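Local structure of alpha-fucosidase (Bifidobacterium bifidum, 2EAB) at residues K164-V169 with A318-H323; R180-S185 with M191-T196; A329-V334 with L382-S387; L52-G57 with G61-E66. The protein probably releases alpha-1,2-linked L-fucose from oligosaccharides, this chain being the calcium-binding catalytic part of a longer, probably membrane-attached protein. All coordinates share one frame; numbering follows the deposited sequence.

Contact 1. Residues K164-V169 with A318-H323; sequences KGKADV and AVKKAH
The imidazole of H323 reaches from helix 316-331 to the turn that opens strand 166-173, bringing its CE1 to 3.4 Å from the backbone oxygen K164 O. This approach is oblique, whereas the peptide carbon of G165 lies at the ring edge, in the ring plane. NE2 stands 3.5 Å from G165 O, at an angle too poor for a hydrogen bond, and the buried K164 O has no partner in the model. With CG anti to the backbone N (chi1 170°), the H323 ring projects from the helix and also stacks on F183. The second meeting is between two lysines: K320, fully extended from the helix, ends with NZ 4.2 Å from K166 NZ. The acidic groups of E181 and D11, each salt-bridged to both ammonium groups, probably offset the two like charges. K166 NZ has a further salt bridge within its own strand, 2.7 Å to D168 OD1, met on the syn side of the carboxylate and 18° out of its plane. G165 and K166 both face N161, making a G1 beta bulge where the chain turns from strand 156-161 into strand 166-173. Strand 166-173 runs between strands 156-161 and 176-185 in the nine-stranded antiparallel sheet, and helix 316-331 lies against strands 166-173 and 176-185 here.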
loop_
_atom_site.group_PDB
_atom_site.type_symbol
_atom_site.label_atom_id
_atom_site.label_comp_id
_atom_site.label_asym_id
_atom_site.label_seq_id
_atom_site.Cartn_x
_atom_site.Cartn_y
_atom_site.Cartn_z
ATOM N N LYS A 164 3.337 -20.460 6.134
ATOM C CA LYS A 164 4.733 -20.840 5.939
ATOM C C LYS A 164 5.406 -20.075 4.797
ATOM O O LYS A 164 6.611 -20.194 4.594
ATOM C CB LYS A 164 4.852 -22.355 5.731
ATOM C CG LYS A 164 4.644 -23.156 7.015
ATOM C CD LYS A 164 4.805 -24.657 6.806
ATOM C CE LYS A 164 4.859 -25.401 8.143
ATOM N NZ LYS A 164 3.662 -25.160 9.006
ATOM N N GLY A 165 4.627 -19.289 4.060
ATOM C CA GLY A 165 5.158 -18.489 2.960
ATOM C C GLY A 165 5.737 -19.315 1.829
ATOM O O GLY A 165 6.847 -19.055 1.367
ATOM N N LYS A 166 4.983 -20.309 1.377
ATOM C CA LYS A 166 5.427 -21.136 0.265
ATOM C C LYS A 166 4.252 -21.638 -0.559
ATOM O O LYS A 166 3.128 -21.749 -0.061
ATOM C CB LYS A 166 6.288 -22.304 0.764
ATOM C CG LYS A 166 5.542 -23.350 1.583
ATOM C CD LYS A 166 6.510 -24.207 2.389
ATOM C CE LYS A 166 5.850 -25.477 2.899
ATOM N NZ LYS A 166 5.762 -26.514 1.829
ATOM N N ALA A 167 4.527 -21.913 -1.831
ATOM C CA ALA A 167 3.546 -22.476 -2.748
ATOM C C ALA A 167 3.890 -23.936 -3.012
ATOM O O ALA A 167 5.063 -24.292 -3.121
ATOM C CB ALA A 167 3.522 -21.690 -4.052
ATOM N N ASP A 168 2.858 -24.768 -3.109
ATOM C CA ASP A 168 3.033 -26.204 -3.296
ATOM C C ASP A 168 2.233 -26.701 -4.495
ATOM O O ASP A 168 1.179 -26.150 -4.819
ATOM C CB ASP A 168 2.596 -26.964 -2.038
ATOM C CG ASP A 168 3.182 -26.383 -0.757
ATOM O OD1 ASP A 168 4.402 -26.503 -0.543
ATOM O OD2 ASP A 168 2.416 -25.819 0.051
ATOM N N VAL A 169 2.754 -27.737 -5.151
ATOM C CA VAL A 169 2.024 -28.459 -6.198
ATOM C C VAL A 169 2.264 -29.952 -6.003
ATOM O O VAL A 169 3.380 -30.371 -5.700
ATOM C CB VAL A 169 2.468 -28.059 -7.639
ATOM C CG1 VAL A 169 1.608 -28.763 -8.692
ATOM C CG2 VAL A 169 2.423 -26.543 -7.851
ATOM N N ALA A 318 18.314 -26.093 5.830
ATOM C CA ALA A 318 18.657 -24.881 6.567
ATOM C C ALA A 318 18.050 -23.619 5.951
ATOM O O ALA A 318 17.577 -22.739 6.676
ATOM C CB ALA A 318 20.162 -24.742 6.685
ATOM N N VAL A 319 18.074 -23.527 4.623
ATOM C CA VAL A 319 17.490 -22.381 3.917
ATOM C C VAL A 319 15.975 -22.331 4.141
ATOM O O VAL A 319 15.417 -21.263 4.420
ATOM C CB VAL A 319 17.852 -22.390 2.406
ATOM C CG1 VAL A 319 17.047 -21.344 1.630
ATOM C CG2 VAL A 319 19.343 -22.146 2.222
ATOM N N LYS A 320 15.319 -23.486 4.054
ATOM C CA LYS A 320 13.881 -23.566 4.305
ATOM C C LYS A 320 13.529 -23.188 5.744
ATOM O O LYS A 320 12.586 -22.426 5.966
ATOM C CB LYS A 320 13.339 -24.959 3.969
ATOM C CG LYS A 320 11.843 -25.116 4.207
ATOM C CD LYS A 320 11.345 -26.463 3.729
ATOM C CE LYS A 320 9.882 -26.667 4.077
ATOM N NZ LYS A 320 9.353 -27.939 3.519
ATOM N N LYS A 321 14.281 -23.713 6.712
ATOM C CA LYS A 321 14.041 -23.406 8.125
ATOM C C LYS A 321 14.144 -21.909 8.394
ATOM O O LYS A 321 13.251 -21.319 9.006
ATOM C CB LYS A 321 15.004 -24.174 9.037
ATOM C CG LYS A 321 14.779 -23.903 10.520
ATOM C CD LYS A 321 15.853 -24.536 11.390
ATOM C CE LYS A 321 15.556 -24.331 12.869
ATOM N NZ LYS A 321 15.698 -22.908 13.299
ATOM N N ALA A 322 15.236 -21.303 7.936
ATOM C CA ALA A 322 15.461 -19.872 8.124
ATOM C C ALA A 322 14.366 -19.050 7.459
ATOM O O ALA A 322 13.923 -18.035 8.011
ATOM C CB ALA A 322 16.822 -19.473 7.598
ATOM N N HIS A 323 13.928 -19.490 6.281
ATOM C CA HIS A 323 12.838 -18.816 5.593
ATOM C C HIS A 323 11.537 -18.848 6.388
ATOM O O HIS A 323 10.909 -17.808 6.610
ATOM C CB HIS A 323 12.566 -19.422 4.219
ATOM C CG HIS A 323 11.312 -18.896 3.607
ATOM N ND1 HIS A 323 10.189 -19.666 3.393
ATOM C CD2 HIS A 323 10.983 -17.638 3.239
ATOM C CE1 HIS A 323 9.235 -18.904 2.885
ATOM N NE2 HIS A 323 9.692 -17.670 2.784
#

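Contact 2. Residues R180-S185 with M191-T196; sequences REYFAS and MVARLT
Four backbone hydrogen bonds tie strand 176-185 to strand 190-197 in an antiparallel beta hairpin of the nine-stranded sheet. V192 N to F183 O is the straightest, at 2.8 Å with an N-H...O angle of 172°, and F183 N returns a bond of 3.1 Å to V192 O. E181 and R194 form the other hydrogen-bonded pair, with R194 N 2.8 Å from E181 O. Their side chains cross without pairing: E181 OE1 touches R194 CB at 3.8 Å, the carboxylate and guanidinium planes are 48° apart, and the charged ends turn to other partners. E181 OE1 bonds to the hydroxyl of Y316, and R194 reaches D251 and T275. E181, F183, V192 and R194 share the sheet face on the side of helix 316-331. There F183 takes the crowded position between its backbone N and carbonyl carbon (chi1 61°), which folds the ring back across the hairpin. V192 CB sits over one ring face in a CH-pi contact, 3.8 Å from the centroid, while E181 OE1 lies at the ring edge in its plane. On the opposite face, R180 and Y182 both reach E70 of the seven-stranded sheet. Next to the Y182 ring, A193 CB meets CD1 at 3.7 Å, and on the same face L195 CD2 rests against R180 CG at 3.6 Å.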
loop_
_atom_site.group_PDB
_atom_site.type_symbol
_atom_site.label_atom_id
_atom_site.label_comp_id
_atom_site.label_asym_id
_atom_site.label_seq_id
_atom_site.Cartn_x
_atom_site.Cartn_y
_atom_site.Cartn_z
ATOM N N ARG A 180 6.148 -30.201 -6.045
ATOM C CA ARG A 180 6.897 -28.968 -6.216
ATOM C C ARG A 180 6.618 -28.057 -5.040
ATOM O O ARG A 180 5.493 -27.990 -4.547
ATOM C CB ARG A 180 6.515 -28.272 -7.522
ATOM C CG ARG A 180 6.621 -29.168 -8.744
ATOM C CD ARG A 180 6.696 -28.367 -10.017
ATOM N NE ARG A 180 5.371 -28.087 -10.547
ATOM C CZ ARG A 180 4.798 -28.764 -11.539
ATOM N NH1 ARG A 180 5.429 -29.770 -12.130
ATOM N NH2 ARG A 180 3.591 -28.425 -11.943
ATOM N N GLU A 181 7.662 -27.370 -4.597
ATOM C CA GLU A 181 7.563 -26.403 -3.521
ATOM C C GLU A 181 8.379 -25.181 -3.906
ATOM O O GLU A 181 9.519 -25.310 -4.348
ATOM C CB GLU A 181 8.096 -26.999 -2.221
ATOM C CG GLU A 181 8.060 -26.056 -1.037
ATOM C CD GLU A 181 8.943 -26.535 0.091
ATOM O OE1 GLU A 181 10.181 -26.460 -0.050
ATOM O OE2 GLU A 181 8.399 -26.978 1.122
ATOM N N TYR A 182 7.786 -24.004 -3.733
ATOM C CA TYR A 182 8.440 -22.751 -4.085
ATOM C C TYR A 182 8.376 -21.755 -2.941
ATOM O O TYR A 182 7.325 -21.567 -2.335
ATOM C CB TYR A 182 7.761 -22.105 -5.289
ATOM C CG TYR A 182 7.567 -22.981 -6.498
ATOM C CD1 TYR A 182 8.586 -23.133 -7.439
ATOM C CD2 TYR A 182 6.350 -23.617 -6.731
ATOM C CE1 TYR A 182 8.408 -23.920 -8.563
ATOM C CE2 TYR A 182 6.162 -24.404 -7.855
ATOM C CZ TYR A 182 7.196 -24.542 -8.766
ATOM O OH TYR A 182 7.023 -25.305 -9.894
ATOM N N PHE A 183 9.498 -21.101 -2.664
ATOM C CA PHE A 183 9.508 -19.973 -1.734
ATOM C C PHE A 183 10.639 -19.017 -2.070
ATOM O O PHE A 183 11.550 -19.361 -2.820
ATOM C CB PHE A 183 9.548 -20.429 -0.260
ATOM C CG PHE A 183 10.765 -21.233 0.116
ATOM C CD1 PHE A 183 11.929 -20.603 0.543
ATOM C CD2 PHE A 183 10.732 -22.624 0.089
ATOM C CE1 PHE A 183 13.051 -21.343 0.915
ATOM C CE2 PHE A 183 11.848 -23.372 0.454
ATOM C CZ PHE A 183 13.004 -22.735 0.871
ATOM N N ALA A 184 10.551 -17.800 -1.544
ATOM C CA ALA A 184 11.609 -16.815 -1.709
ATOM C C ALA A 184 12.019 -16.336 -0.334
ATOM O O ALA A 184 11.236 -15.700 0.379
ATOM C CB ALA A 184 11.151 -15.657 -2.575
ATOM N N SER A 185 13.248 -16.674 0.038
ATOM C CA SER A 185 13.782 -16.362 1.346
ATOM C C SER A 185 14.305 -14.938 1.410
ATOM O O SER A 185 15.080 -14.516 0.550
ATOM C CB SER A 185 14.911 -17.327 1.680
ATOM O OG SER A 185 15.605 -16.888 2.830
ATOM N N MET A 191 15.405 -17.500 -4.212
ATOM C CA MET A 191 14.208 -18.267 -4.511
ATOM C C MET A 191 14.589 -19.742 -4.593
ATOM O O MET A 191 15.622 -20.096 -5.163
ATOM C CB MET A 191 13.586 -17.783 -5.823
ATOM C CG MET A 191 12.346 -18.542 -6.267
ATOM S SD MET A 191 11.622 -17.865 -7.772
ATOM C CE MET A 191 11.029 -16.270 -7.205
ATOM N N VAL A 192 13.748 -20.588 -4.013
ATOM C CA VAL A 192 13.996 -22.022 -3.960
ATOM C C VAL A 192 12.840 -22.751 -4.625
ATOM O O VAL A 192 11.676 -22.444 -4.368
ATOM C CB VAL A 192 14.176 -22.500 -2.491
ATOM C CG1 VAL A 192 14.259 -24.021 -2.405
ATOM C CG2 VAL A 192 15.414 -21.866 -1.864
ATOM N N ALA A 193 13.175 -23.693 -5.504
ATOM C CA ALA A 193 12.211 -24.648 -6.030
ATOM C C ALA A 193 12.688 -26.051 -5.681
ATOM O O ALA A 193 13.755 -26.484 -6.128
ATOM C CB ALA A 193 12.048 -24.490 -7.529
ATOM N N ARG A 194 11.903 -26.739 -4.858
ATOM C CA ARG A 194 12.196 -28.103 -4.440
ATOM C C ARG A 194 11.289 -29.037 -5.225
ATOM O O ARG A 194 10.068 -28.946 -5.127
ATOM C CB ARG A 194 11.966 -28.249 -2.932
ATOM C CG ARG A 194 12.153 -29.657 -2.375
ATOM C CD ARG A 194 13.610 -30.072 -2.376
ATOM N NE ARG A 194 13.779 -31.444 -1.903
ATOM C CZ ARG A 194 14.908 -32.141 -2.003
ATOM N NH1 ARG A 194 15.983 -31.605 -2.566
ATOM N NH2 ARG A 194 14.959 -33.386 -1.545
ATOM N N LEU A 195 11.898 -29.916 -6.020
ATOM C CA LEU A 195 11.155 -30.774 -6.939
ATOM C C LEU A 195 11.460 -32.235 -6.658
ATOM O O LEU A 195 12.623 -32.604 -6.512
ATOM C CB LEU A 195 11.511 -30.432 -8.390
ATOM C CG LEU A 195 11.526 -28.947 -8.775
ATOM C CD1 LEU A 195 12.147 -28.743 -10.137
ATOM C CD2 LEU A 195 10.131 -28.350 -8.734
ATOM N N THR A 196 10.414 -33.055 -6.560
ATOM C CA THR A 196 10.580 -34.490 -6.298
ATOM C C THR A 196 9.711 -35.375 -7.185
ATOM O O THR A 196 8.673 -34.950 -7.694
ATOM C CB THR A 196 10.277 -34.867 -4.817
ATOM O OG1 THR A 196 8.862 -34.921 -4.609
ATOM C CG2 THR A 196 10.923 -33.888 -3.832
#

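Contact 3. Residues A329-V334 with L382-S387; sequences AIYDRV and LTIGSS. With CA (calcium ion), chain C.
I384 lays its CD1 methyl against both I330 and Y331 near the end of helix 316-331, and this one atom carries most of the contact. It lies 3.8 Å from I330 CG2, and the two isoleucine side chains run past one another, pointing opposite ways. The same methyl packs 3.9 Å from Y331 CB and sits at the edge of the tyrosine ring, near its plane. It also comes within 3.8 Å of Y331 N, so that it rests on the backbone as well as on the side chains. I330 CG2 points across because it stands anti to the backbone N, while CG1 turns to the other side and lies under one face of the R333 guanidinium. The contact between the two segments is purely apolar; polar groups surround it. R380 binds the carbonyl oxygens of I330 and Y331 where the helix ends, and the Y331 hydroxyl reaches D18. At the other end of 382-387, S386 OG bonds to L382 O at 2.8 Å, with the donor tilted 24° from the carbonyl plane. S386 O coordinates the calcium ion at 2.7 Å; E77 OE2 and L393 O also bind the ion, and G57 belongs to the same site. Helix 365-386 thus packs against the end of helix 316-331 through I384 and against helix 767-780 through L382 and T383.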
loop_
_atom_site.group_PDB
_atom_site.type_symbol
_atom_site.label_atom_id
_atom_site.label_comp_id
_atom_site.label_asym_id
_atom_site.label_seq_id
_atom_site.Cartn_x
_atom_site.Cartn_y
_atom_site.Cartn_z
ATOM N N ALA A 329 7.468 -15.387 11.706
ATOM C CA ALA A 329 7.676 -14.410 12.777
ATOM C C ALA A 329 6.798 -13.178 12.574
ATOM O O ALA A 329 6.263 -12.629 13.543
ATOM C CB ALA A 329 9.136 -14.013 12.872
ATOM N N ILE A 330 6.648 -12.750 11.321
ATOM C CA ILE A 330 5.773 -11.624 11.005
ATOM C C ILE A 330 4.325 -12.082 10.830
ATOM O O ILE A 330 3.402 -11.486 11.388
ATOM C CB ILE A 330 6.226 -10.875 9.728
ATOM C CG1 ILE A 330 7.678 -10.402 9.862
ATOM C CG2 ILE A 330 5.292 -9.698 9.440
ATOM C CD1 ILE A 330 8.350 -10.083 8.535
ATOM N N TYR A 331 4.127 -13.142 10.050
ATOM C CA TYR A 331 2.778 -13.574 9.710
ATOM C C TYR A 331 1.961 -13.961 10.941
ATOM O O TYR A 331 0.783 -13.636 11.029
ATOM C CB TYR A 331 2.804 -14.726 8.699
ATOM C CG TYR A 331 1.425 -15.137 8.246
ATOM C CD1 TYR A 331 0.787 -14.480 7.188
ATOM C CD2 TYR A 331 0.740 -16.167 8.894
ATOM C CE1 TYR A 331 -0.487 -14.842 6.786
ATOM C CE2 TYR A 331 -0.534 -16.540 8.496
ATOM C CZ TYR A 331 -1.143 -15.877 7.438
ATOM O OH TYR A 331 -2.409 -16.225 7.027
ATOM N N ASP A 332 2.589 -14.660 11.884
ATOM C CA ASP A 332 1.850 -15.186 13.030
ATOM C C ASP A 332 1.588 -14.168 14.148
ATOM O O ASP A 332 1.003 -14.519 15.174
ATOM C CB ASP A 332 2.506 -16.468 13.565
ATOM C CG ASP A 332 2.270 -17.670 12.656
ATOM O OD1 ASP A 332 1.241 -17.700 11.945
ATOM O OD2 ASP A 332 3.111 -18.596 12.671
ATOM N N ARG A 333 1.977 -12.908 13.940
ATOM C CA ARG A 333 1.737 -11.860 14.941
ATOM C C ARG A 333 0.253 -11.590 15.160
ATOM O O ARG A 333 -0.151 -11.199 16.256
ATOM C CB ARG A 333 2.424 -10.559 14.541
ATOM C CG ARG A 333 3.931 -10.605 14.606
ATOM C CD ARG A 333 4.502 -9.346 14.012
ATOM N NE ARG A 333 5.960 -9.342 14.016
ATOM C CZ ARG A 333 6.701 -8.357 13.520
ATOM N NH1 ARG A 333 6.129 -7.287 12.982
ATOM N NH2 ARG A 333 8.025 -8.437 13.564
ATOM N N VAL A 334 -0.545 -11.787 14.114
ATOM C CA VAL A 334 -1.972 -11.527 14.161
ATOM C C VAL A 334 -2.732 -12.832 13.980
ATOM O O VAL A 334 -2.430 -13.620 13.082
ATOM C CB VAL A 334 -2.404 -10.498 13.075
ATOM C CG1 VAL A 334 -3.924 -10.365 13.009
ATOM C CG2 VAL A 334 -1.772 -9.141 13.344
ATOM N N LEU A 382 0.678 -10.523 1.553
ATOM C CA LEU A 382 1.151 -9.815 0.365
ATOM C C LEU A 382 2.096 -8.679 0.723
ATOM O O LEU A 382 2.958 -8.320 -0.084
ATOM C CB LEU A 382 -0.016 -9.309 -0.485
ATOM C CG LEU A 382 -0.834 -10.393 -1.197
ATOM C CD1 LEU A 382 -2.098 -9.779 -1.768
ATOM C CD2 LEU A 382 -0.023 -11.105 -2.293
ATOM N N THR A 383 1.942 -8.123 1.928
ATOM C CA THR A 383 2.891 -7.133 2.429
ATOM C C THR A 383 4.258 -7.785 2.648
ATOM O O THR A 383 5.282 -7.265 2.205
ATOM C CB THR A 383 2.418 -6.480 3.749
ATOM O OG1 THR A 383 1.103 -5.939 3.593
ATOM C CG2 THR A 383 3.357 -5.358 4.156
ATOM N N ILE A 384 4.266 -8.930 3.331
ATOM C CA ILE A 384 5.503 -9.672 3.560
ATOM C C ILE A 384 6.190 -10.030 2.234
ATOM O O ILE A 384 7.405 -9.915 2.112
ATOM C CB ILE A 384 5.254 -10.947 4.407
ATOM C CG1 ILE A 384 4.578 -10.585 5.737
ATOM C CG2 ILE A 384 6.562 -11.711 4.639
ATOM C CD1 ILE A 384 4.025 -11.785 6.492
ATOM N N GLY A 385 5.407 -10.448 1.246
ATOM C CA GLY A 385 5.960 -10.832 -0.049
ATOM C C GLY A 385 6.512 -9.697 -0.896
ATOM O O GLY A 385 7.418 -9.912 -1.703
ATOM N N SER A 386 5.977 -8.488 -0.721
ATOM C CA SER A 386 6.312 -7.358 -1.607
ATOM C C SER A 386 7.077 -6.195 -0.973
ATOM O O SER A 386 7.621 -5.356 -1.692
ATOM C CB SER A 386 5.048 -6.807 -2.275
ATOM O OG SER A 386 4.201 -6.168 -1.338
ATOM N N SER A 387 7.106 -6.141 0.356
ATOM C CA SER A 387 7.635 -4.978 1.057
ATOM C C SER A 387 8.352 -5.406 2.332
ATOM O O SER A 387 7.737 -5.530 3.393
ATOM C CB SER A 387 6.488 -4.008 1.372
ATOM O OG SER A 387 6.957 -2.813 1.973
HETATM CA CA CA C . 9.448 -4.128 -3.201
#

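Contact 4. Residues L52-G57 with G61-E66; sequences LPFGNG and GTVWGE
Strands 52-55 and 61-63 run antiparallel, their N-to-C directions 151° apart, and form a tight beta hairpin at the edge of the seven-stranded sheet. L52 and V63 make one hydrogen-bonded pair, with V63 N 2.9 Å from L52 O. F54 and G61 make the other, exchanging F54 N to G61 O and G61 N to F54 O, each 2.9 Å long. F54 dominates the packing: its CG stands between the backbone N and the carbonyl carbon (chi1 68°), which swings the ring over the neighbouring strand. G61, having no side chain, lets the ring settle directly on its backbone. G61 CA makes a CH-pi contact over one face, 4.1 Å from the ring centroid and 29° off the normal, and G61 N lies above the middle of that face. The face with F54 and V63 is turned to the nine-stranded sheet, where Y182 touches both residues, as in a beta sandwich. On the other face, T62 CG2 packs 3.8 Å from P53 CB, and T62 OG1 bonds to the indole nitrogen of W47. Beyond the pairing, N56 OD1 accepts from the backbone N of both K58 and I59, where the two strands are joined. V63 crosses F54 at about a right angle, and its CG2 meets the ring edge at CE2, 3.6 Å away.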
loop_
_atom_site.group_PDB
_atom_site.type_symbol
_atom_site.label_atom_id
_atom_site.label_comp_id
_atom_site.label_asym_id
_atom_site.label_seq_id
_atom_site.Cartn_x
_atom_site.Cartn_y
_atom_site.Cartn_z
ATOM N N LEU A 52 -0.471 -18.019 -8.150
ATOM C CA LEU A 52 -0.289 -17.823 -6.717
ATOM C C LEU A 52 1.059 -17.181 -6.416
ATOM O O LEU A 52 2.099 -17.718 -6.787
ATOM C CB LEU A 52 -0.472 -19.146 -5.962
ATOM C CG LEU A 52 -1.898 -19.709 -6.004
ATOM C CD1 LEU A 52 -1.955 -21.134 -5.465
ATOM C CD2 LEU A 52 -2.861 -18.798 -5.242
ATOM N N PRO A 53 1.033 -15.996 -5.775
ATOM C CA PRO A 53 2.230 -15.199 -5.561
ATOM C C PRO A 53 3.027 -15.537 -4.309
ATOM O O PRO A 53 2.466 -15.909 -3.272
ATOM C CB PRO A 53 1.668 -13.783 -5.435
ATOM C CG PRO A 53 0.356 -13.981 -4.765
ATOM C CD PRO A 53 -0.172 -15.304 -5.278
ATOM N N PHE A 54 4.335 -15.370 -4.415
ATOM C CA PHE A 54 5.223 -15.420 -3.266
ATOM C C PHE A 54 6.413 -14.514 -3.562
ATOM O O PHE A 54 6.707 -14.216 -4.724
ATOM C CB PHE A 54 5.669 -16.863 -2.968
ATOM C CG PHE A 54 6.562 -17.448 -4.020
ATOM C CD1 PHE A 54 7.938 -17.418 -3.857
ATOM C CD2 PHE A 54 6.035 -18.016 -5.179
ATOM C CE1 PHE A 54 8.781 -17.942 -4.826
ATOM C CE2 PHE A 54 6.876 -18.541 -6.157
ATOM C CZ PHE A 54 8.249 -18.505 -5.977
ATOM N N GLY A 55 7.098 -14.071 -2.518
ATOM C CA GLY A 55 8.241 -13.196 -2.709
ATOM C C GLY A 55 9.008 -12.966 -1.430
ATOM O O GLY A 55 8.568 -13.372 -0.344
ATOM N N ASN A 56 10.162 -12.319 -1.563
ATOM C CA ASN A 56 10.976 -11.940 -0.413
ATOM C C ASN A 56 11.127 -10.422 -0.282
ATOM O O ASN A 56 12.057 -9.937 0.357
ATOM C CB ASN A 56 12.351 -12.627 -0.459
ATOM C CG ASN A 56 13.239 -12.108 -1.580
ATOM O OD1 ASN A 56 12.847 -11.241 -2.358
ATOM N ND2 ASN A 56 14.455 -12.638 -1.659
ATOM N N GLY A 57 10.202 -9.686 -0.895
ATOM C CA GLY A 57 10.257 -8.226 -0.941
ATOM C C GLY A 57 11.053 -7.686 -2.115
ATOM O O GLY A 57 10.993 -6.483 -2.406
ATOM N N GLY A 61 7.672 -14.689 -7.387
ATOM C CA GLY A 61 7.146 -15.640 -8.344
ATOM C C GLY A 61 5.638 -15.697 -8.278
ATOM O O GLY A 61 5.036 -15.370 -7.251
ATOM N N THR A 62 5.031 -16.101 -9.387
ATOM C CA THR A 62 3.614 -16.428 -9.438
ATOM C C THR A 62 3.484 -17.796 -10.099
ATOM O O THR A 62 3.845 -17.975 -11.268
ATOM C CB THR A 62 2.767 -15.347 -10.158
ATOM O OG1 THR A 62 3.575 -14.634 -11.105
ATOM C CG2 THR A 62 2.178 -14.357 -9.147
ATOM N N VAL A 63 3.000 -18.759 -9.318
ATOM C CA VAL A 63 3.033 -20.176 -9.675
ATOM C C VAL A 63 1.775 -20.588 -10.422
ATOM O O VAL A 63 0.659 -20.333 -9.965
ATOM C CB VAL A 63 3.178 -21.053 -8.409
ATOM C CG1 VAL A 63 3.231 -22.537 -8.768
ATOM C CG2 VAL A 63 4.415 -20.648 -7.635
ATOM N N TRP A 64 1.967 -21.241 -11.567
ATOM C CA TRP A 64 0.844 -21.734 -12.360
ATOM C C TRP A 64 0.419 -23.153 -11.948
ATOM O O TRP A 64 -0.766 -23.466 -11.923
ATOM C CB TRP A 64 1.182 -21.684 -13.854
ATOM C CG TRP A 64 1.381 -20.292 -14.415
ATOM C CD1 TRP A 64 2.387 -19.412 -14.110
ATOM C CD2 TRP A 64 0.564 -19.638 -15.394
ATOM N NE1 TRP A 64 2.237 -18.251 -14.829
ATOM C CE2 TRP A 64 1.129 -18.361 -15.626
ATOM C CE3 TRP A 64 -0.597 -20.000 -16.092
ATOM C CZ2 TRP A 64 0.580 -17.452 -16.531
ATOM C CZ3 TRP A 64 -1.144 -19.092 -16.993
ATOM C CH2 TRP A 64 -0.555 -17.831 -17.201
ATOM N N GLY A 65 1.393 -23.996 -11.619
ATOM C CA GLY A 65 1.115 -25.376 -11.220
ATOM C C GLY A 65 0.689 -26.269 -12.371
ATOM O O GLY A 65 -0.109 -27.193 -12.184
ATOM N N GLU A 66 1.212 -25.997 -13.563
ATOM C CA GLU A 66 0.899 -26.823 -14.729
ATOM C C GLU A 66 1.538 -28.197 -14.604
ATOM O O GLU A 66 2.605 -28.342 -14.018
ATOM C CB GLU A 66 1.327 -26.134 -16.024
ATOM C CG GLU A 66 0.703 -24.751 -16.229
ATOM C CD GLU A 66 -0.814 -24.773 -16.218
ATOM O OE1 GLU A 66 -1.402 -25.700 -16.820
ATOM O OE2 GLU A 66 -1.422 -23.867 -15.605
#

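Contacts 1 and 2 lie 7 Å apart between centres and are joined through E181 of contact 2, whose OE2 is 2.8 Å from both K166 NZ and K320 NZ. Contact 4 faces them from the second sheet of the N-terminal beta domain: V63 CG2 packs 3.8 Å from A167 CB, and N56 ND2 probably bonds to S185 O at 3.0 Å. Contact 3 shares helix 316-331 with contact 1 and joins contact 4 through G57 N and G385 O, 2.9 Å apart. That link lies beside the calcium site, where G57 and S386 are both metal-site residues, so the 52-57 hairpin arm and helix 365-386 meet there. The side chain of A184 in contact 2 is about 12 Å from the calcium ion.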